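Local atomic coordinates of regulatory protein SdiA (Escherichia coli, PDB entry 4LFU), a protein that acts as a LuxR-type quorum-sensing receptor and DNA-binding transcription activator, raising ftsQAZ transcription and switching on ydiV in response to extracellular autoinducer. Residues Q121-F135 / M154-M166. Residues are numbered along the deposited sequence; the frame is centred on the assembly and turned at random.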
loop_
_atom_site.group_PDB
_atom_site.type_symbol
_atom_site.label_atom_id
_atom_site.label_comp_id
_atom_site.label_asym_id
_atom_site.label_seq_id
_atom_site.Cartn_x
_atom_site.Cartn_y
_atom_site.Cartn_z
ATOM N N GLN A 121 5.536 9.570 -11.266
ATOM C CA GLN A 121 4.872 9.491 -9.977
ATOM C C GLN A 121 4.439 8.045 -9.739
ATOM O O GLN A 121 3.978 7.393 -10.648
ATOM C CB GLN A 121 3.660 10.411 -9.924
ATOM C CG GLN A 121 3.029 10.470 -8.540
ATOM C CD GLN A 121 3.674 11.491 -7.636
ATOM O OE1 GLN A 121 4.327 12.434 -8.092
ATOM N NE2 GLN A 121 3.485 11.317 -6.336
ATOM N N TYR A 122 4.585 7.552 -8.512
ATOM C CA TYR A 122 4.103 6.206 -8.215
ATOM C C TYR A 122 3.224 6.054 -6.961
ATOM O O TYR A 122 3.254 6.901 -6.042
ATOM C CB TYR A 122 5.244 5.185 -8.235
ATOM C CG TYR A 122 5.751 4.756 -6.891
ATOM C CD1 TYR A 122 5.394 3.514 -6.336
ATOM C CD2 TYR A 122 6.613 5.566 -6.188
ATOM C CE1 TYR A 122 5.868 3.130 -5.066
ATOM C CE2 TYR A 122 7.083 5.209 -4.956
ATOM C CZ TYR A 122 6.720 3.999 -4.397
ATOM O OH TYR A 122 7.261 3.695 -3.169
ATOM N N LEU A 123 2.435 4.974 -6.971
ATOM C CA LEU A 123 1.559 4.591 -5.883
ATOM C C LEU A 123 1.428 3.074 -5.773
ATOM O O LEU A 123 1.255 2.363 -6.789
ATOM C CB LEU A 123 0.147 5.163 -6.105
ATOM C CG LEU A 123 -0.811 4.942 -4.925
ATOM C CD1 LEU A 123 -0.327 5.719 -3.713
ATOM C CD2 LEU A 123 -2.248 5.308 -5.258
ATOM N N MET A 124 1.467 2.587 -4.537
ATOM C CA MET A 124 1.072 1.215 -4.274
ATOM C C MET A 124 -0.428 1.144 -4.112
ATOM O O MET A 124 -0.995 1.855 -3.299
ATOM C CB MET A 124 1.714 0.664 -3.008
ATOM C CG MET A 124 1.144 -0.719 -2.680
ATOM S SD MET A 124 2.171 -1.603 -1.526
ATOM C CE MET A 124 1.886 -0.695 0.000
ATOM N N LEU A 125 -1.060 0.254 -4.871
ATOM C CA LEU A 125 -2.525 0.078 -4.818
ATOM C C LEU A 125 -3.014 -0.845 -3.672
ATOM O O LEU A 125 -2.212 -1.595 -3.089
ATOM C CB LEU A 125 -3.036 -0.384 -6.188
ATOM C CG LEU A 125 -2.619 0.565 -7.317
ATOM C CD1 LEU A 125 -2.713 -0.130 -8.663
ATOM C CD2 LEU A 125 -3.430 1.853 -7.287
ATOM N N PRO A 126 -4.336 -0.814 -3.362
ATOM C CA PRO A 126 -4.861 -1.683 -2.268
ATOM C C PRO A 126 -4.562 -3.171 -2.490
ATOM O O PRO A 126 -4.489 -3.930 -1.527
ATOM C CB PRO A 126 -6.381 -1.422 -2.283
ATOM C CG PRO A 126 -6.528 -0.047 -2.994
ATOM C CD PRO A 126 -5.404 -0.008 -3.999
ATOM N N ASN A 127 -4.359 -3.571 -3.746
ATOM C CA ASN A 127 -4.046 -4.962 -4.080
ATOM C C ASN A 127 -2.535 -5.257 -4.119
ATOM O O ASN A 127 -2.104 -6.383 -4.439
ATOM C CB ASN A 127 -4.732 -5.368 -5.389
ATOM C CG ASN A 127 -4.217 -4.595 -6.615
ATOM O OD1 ASN A 127 -3.335 -3.739 -6.518
ATOM N ND2 ASN A 127 -4.777 -4.911 -7.779
ATOM N N ARG A 128 -1.748 -4.230 -3.754
ATOM C CA ARG A 128 -0.270 -4.289 -3.681
ATOM C C ARG A 128 0.416 -4.227 -5.058
ATOM O O ARG A 128 1.625 -4.423 -5.171
ATOM C CB ARG A 128 0.200 -5.510 -2.897
ATOM C CG ARG A 128 0.011 -5.418 -1.413
ATOM C CD ARG A 128 -1.434 -5.639 -1.004
ATOM N NE ARG A 128 -1.507 -6.091 0.379
ATOM C CZ ARG A 128 -2.389 -5.646 1.257
ATOM N NH1 ARG A 128 -3.316 -4.775 0.874
ATOM N NH2 ARG A 128 -2.363 -6.104 2.500
ATOM N N ALA A 129 -0.354 -3.956 -6.106
ATOM C CA ALA A 129 0.249 -3.662 -7.402
ATOM C C ALA A 129 0.934 -2.319 -7.262
ATOM O O ALA A 129 0.515 -1.485 -6.460
ATOM C CB ALA A 129 -0.807 -3.617 -8.497
ATOM N N LEU A 130 1.992 -2.103 -8.032
ATOM C CA LEU A 130 2.665 -0.810 -8.005
ATOM C C LEU A 130 2.391 -0.120 -9.320
ATOM O O LEU A 130 2.724 -0.650 -10.393
ATOM C CB LEU A 130 4.181 -0.975 -7.780
ATOM C CG LEU A 130 4.720 -1.545 -6.459
ATOM C CD1 LEU A 130 6.226 -1.620 -6.561
ATOM C CD2 LEU A 130 4.349 -0.662 -5.266
ATOM N N GLY A 131 1.769 1.050 -9.235
ATOM C CA GLY A 131 1.443 1.820 -10.414
ATOM C C GLY A 131 2.414 2.963 -10.567
ATOM O O GLY A 131 2.778 3.632 -9.582
ATOM N N PHE A 132 2.859 3.164 -11.804
ATOM C CA PHE A 132 3.806 4.229 -12.156
ATOM C C PHE A 132 3.221 5.079 -13.285
ATOM O O PHE A 132 2.881 4.565 -14.349
ATOM C CB PHE A 132 5.131 3.624 -12.626
ATOM C CG PHE A 132 5.847 2.809 -11.571
ATOM C CD1 PHE A 132 6.840 3.388 -10.790
ATOM C CD2 PHE A 132 5.533 1.457 -11.368
ATOM C CE1 PHE A 132 7.477 2.655 -9.808
ATOM C CE2 PHE A 132 6.205 0.690 -10.398
ATOM C CZ PHE A 132 7.160 1.288 -9.621
ATOM N N LEU A 133 3.117 6.381 -13.065
ATOM C CA LEU A 133 2.708 7.288 -14.131
ATOM C C LEU A 133 3.888 8.175 -14.542
ATOM O O LEU A 133 4.398 8.936 -13.736
ATOM C CB LEU A 133 1.518 8.147 -13.683
ATOM C CG LEU A 133 1.040 9.216 -14.686
ATOM C CD1 LEU A 133 0.461 8.596 -15.953
ATOM C CD2 LEU A 133 0.035 10.117 -13.997
ATOM N N SER A 134 4.313 8.063 -15.793
ATOM C CA SER A 134 5.430 8.846 -16.327
ATOM C C SER A 134 4.934 9.825 -17.351
ATOM O O SER A 134 4.071 9.490 -18.138
ATOM C CB SER A 134 6.414 7.939 -17.020
ATOM O OG SER A 134 7.201 7.256 -16.083
ATOM N N PHE A 135 5.460 11.042 -17.315
ATOM C CA PHE A 135 5.311 12.001 -18.420
ATOM C C PHE A 135 6.685 12.256 -19.024
ATOM O O PHE A 135 7.677 12.311 -18.309
ATOM C CB PHE A 135 4.748 13.341 -17.937
ATOM C CG PHE A 135 3.310 13.289 -17.455
ATOM C CD1 PHE A 135 2.407 12.357 -17.962
ATOM C CD2 PHE A 135 2.857 14.207 -16.512
ATOM C CE1 PHE A 135 1.092 12.320 -17.522
ATOM C CE2 PHE A 135 1.527 14.189 -16.087
ATOM C CZ PHE A 135 0.652 13.238 -16.596
ATOM N N MET A 154 0.326 15.238 -10.018
ATOM C CA MET A 154 0.597 13.879 -10.442
ATOM C C MET A 154 0.242 12.876 -9.343
ATOM O O MET A 154 -0.020 11.706 -9.627
ATOM C CB MET A 154 2.050 13.727 -10.875
ATOM C CG MET A 154 2.399 14.404 -12.229
ATOM S SD MET A 154 4.112 13.964 -12.581
ATOM C CE MET A 154 3.824 12.307 -13.254
ATOM N N GLN A 155 0.240 13.337 -8.091
ATOM C CA GLN A 155 -0.200 12.502 -6.983
ATOM C C GLN A 155 -1.619 12.064 -7.200
ATOM O O GLN A 155 -1.906 10.886 -7.071
ATOM C CB GLN A 155 -0.104 13.217 -5.643
ATOM C CG GLN A 155 1.109 12.895 -4.850
ATOM C CD GLN A 155 1.124 13.641 -3.535
ATOM O OE1 GLN A 155 0.197 13.513 -2.734
ATOM N NE2 GLN A 155 2.174 14.437 -3.307
ATOM N N LEU A 156 -2.481 13.021 -7.544
ATOM C CA LEU A 156 -3.908 12.762 -7.834
ATOM C C LEU A 156 -4.131 11.948 -9.106
ATOM O O LEU A 156 -4.927 11.003 -9.099
ATOM C CB LEU A 156 -4.713 14.083 -7.871
ATOM C CG LEU A 156 -6.240 14.120 -8.066
ATOM C CD1 LEU A 156 -6.787 15.501 -7.679
ATOM C CD2 LEU A 156 -6.693 13.759 -9.519
ATOM N N LEU A 157 -3.424 12.308 -10.182
ATOM C CA LEU A 157 -3.554 11.643 -11.498
ATOM C C LEU A 157 -3.224 10.179 -11.477
ATOM O O LEU A 157 -3.931 9.393 -12.078
ATOM C CB LEU A 157 -2.685 12.324 -12.565
ATOM C CG LEU A 157 -3.146 13.730 -12.960
ATOM C CD1 LEU A 157 -2.088 14.414 -13.842
ATOM C CD2 LEU A 157 -4.470 13.670 -13.668
ATOM N N VAL A 158 -2.145 9.812 -10.791
ATOM C CA VAL A 158 -1.777 8.400 -10.702
ATOM C C VAL A 158 -2.788 7.626 -9.853
ATOM O O VAL A 158 -3.129 6.496 -10.203
ATOM C CB VAL A 158 -0.280 8.162 -10.253
ATOM C CG1 VAL A 158 -0.026 8.593 -8.832
ATOM C CG2 VAL A 158 0.137 6.693 -10.449
ATOM N N ARG A 159 -3.275 8.232 -8.771
ATOM C CA ARG A 159 -4.210 7.556 -7.878
ATOM C C ARG A 159 -5.546 7.350 -8.546
ATOM O O ARG A 159 -6.040 6.235 -8.629
ATOM C CB ARG A 159 -4.406 8.345 -6.578
ATOM C CG ARG A 159 -5.143 7.563 -5.506
ATOM C CD ARG A 159 -5.766 8.489 -4.484
ATOM N NE ARG A 159 -6.309 7.750 -3.343
ATOM C CZ ARG A 159 -7.527 7.214 -3.288
ATOM N NH1 ARG A 159 -8.366 7.319 -4.313
ATOM N NH2 ARG A 159 -7.912 6.563 -2.197
ATOM N N GLU A 160 -6.115 8.439 -9.043
ATOM C CA GLU A 160 -7.483 8.429 -9.611
ATOM C C GLU A 160 -7.599 7.610 -10.879
ATOM O O GLU A 160 -8.581 6.883 -11.050
ATOM C CB GLU A 160 -8.009 9.850 -9.856
ATOM C CG GLU A 160 -8.199 10.653 -8.571
ATOM C CD GLU A 160 -8.922 9.861 -7.489
ATOM O OE1 GLU A 160 -10.080 9.427 -7.728
ATOM O OE2 GLU A 160 -8.340 9.679 -6.398
ATOM N N SER A 161 -6.592 7.697 -11.757
ATOM C CA SER A 161 -6.617 6.897 -12.985
ATOM C C SER A 161 -6.623 5.414 -12.660
ATOM O O SER A 161 -7.409 4.666 -13.201
ATOM C CB SER A 161 -5.486 7.274 -13.955
ATOM O OG SER A 161 -4.191 7.057 -13.409
ATOM N N LEU A 162 -5.774 5.001 -11.732
ATOM C CA LEU A 162 -5.683 3.598 -11.374
ATOM C C LEU A 162 -6.823 3.135 -10.461
ATOM O O LEU A 162 -7.202 1.970 -10.517
ATOM C CB LEU A 162 -4.323 3.286 -10.743
ATOM C CG LEU A 162 -3.079 3.367 -11.633
ATOM C CD1 LEU A 162 -1.814 3.394 -10.809
ATOM C CD2 LEU A 162 -3.054 2.224 -12.620
ATOM N N MET A 163 -7.364 4.030 -9.628
ATOM C CA MET A 163 -8.615 3.716 -8.887
ATOM C C MET A 163 -9.820 3.562 -9.818
ATOM O O MET A 163 -10.589 2.595 -9.681
ATOM C CB MET A 163 -8.899 4.723 -7.766
ATOM C CG MET A 163 -7.893 4.666 -6.581
ATOM S SD MET A 163 -7.528 3.029 -5.872
ATOM C CE MET A 163 -9.163 2.519 -5.320
ATOM N N ALA A 164 -9.963 4.476 -10.792
ATOM C CA ALA A 164 -10.957 4.304 -11.854
ATOM C C ALA A 164 -10.781 2.975 -12.573
ATOM O O ALA A 164 -11.734 2.215 -12.724
ATOM C CB ALA A 164 -10.901 5.457 -12.849
ATOM N N LEU A 165 -9.567 2.673 -13.016
ATOM C CA LEU A 165 -9.327 1.402 -13.721
ATOM C C LEU A 165 -9.569 0.156 -12.862
ATOM O O LEU A 165 -9.905 -0.891 -13.387
ATOM C CB LEU A 165 -7.918 1.372 -14.350
ATOM C CG LEU A 165 -7.656 2.370 -15.490
ATOM C CD1 LEU A 165 -6.170 2.680 -15.613
ATOM C CD2 LEU A 165 -8.207 1.860 -16.803
ATOM N N MET A 166 -9.364 0.271 -11.549
ATOM C CA MET A 166 -9.702 -0.806 -10.617
ATOM C C MET A 166 -11.212 -0.992 -10.526
ATOM O O MET A 166 -11.692 -2.120 -10.590
ATOM C CB MET A 166 -9.104 -0.568 -9.229
ATOM C CG MET A 166 -7.701 -1.167 -9.064
ATOM S SD MET A 166 -7.058 -1.032 -7.386
ATOM C CE MET A 166 -7.609 -2.575 -6.663
HETATM O O HOH W 1 4.952 13.600 -4.360
#
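V158 bridges the two strands of the 121-135 hairpin with its methyls: CG1 packs on CG of Q121 at 3.6 Å, while CG2, anti to its backbone N, reaches CB of L133. One helical turn on, L162 packs against the backbone of G131, its CD1 3.6 Å from G131 CA, where the glycine has no side chain to obstruct it; its CB meets CD2 of L125. L133 also sends CD2 against CB of L157, and L123 CD2 rests on the aliphatic CG of R159, which also packs on Q90 of the second subunit.

M154 and F135 form a Met-aromatic contact. The sulfur stands obliquely to the ring, 5.0 Å from its centroid. The bend at chi3 (81°) brings CE over one face, near F135 CD2. L157 CD1 approaches the edge of the same ring, near its plane.

Two more methionines line the turn: M163 SD and M166 SD both face P126 CD, and M166 CE touches the amide of N127. That turn, type I from L125 to R128, is braced by an Asx turn in which N127 OD1 accepts from A129 N (3.0 Å), while N127 ND2 donates a hydrogen bond to V173 O.

Among polar groups, Q121 NE2 comes to 3.2 Å from Q155 CG, the two side chains crossing obliquely. A water accepts from Q155 NE2 and, weakly, from Q121 NE2; Q121 OE1 is hydrogen-bonded to H92 ND1.

Helix 147-167 thus covers one face of the antiparallel sheet of the autoinducer-binding domain, its segment 154-166 crossing strand 121-124 at -46°, with helices 6-19 and 23-36 packed against its other sides.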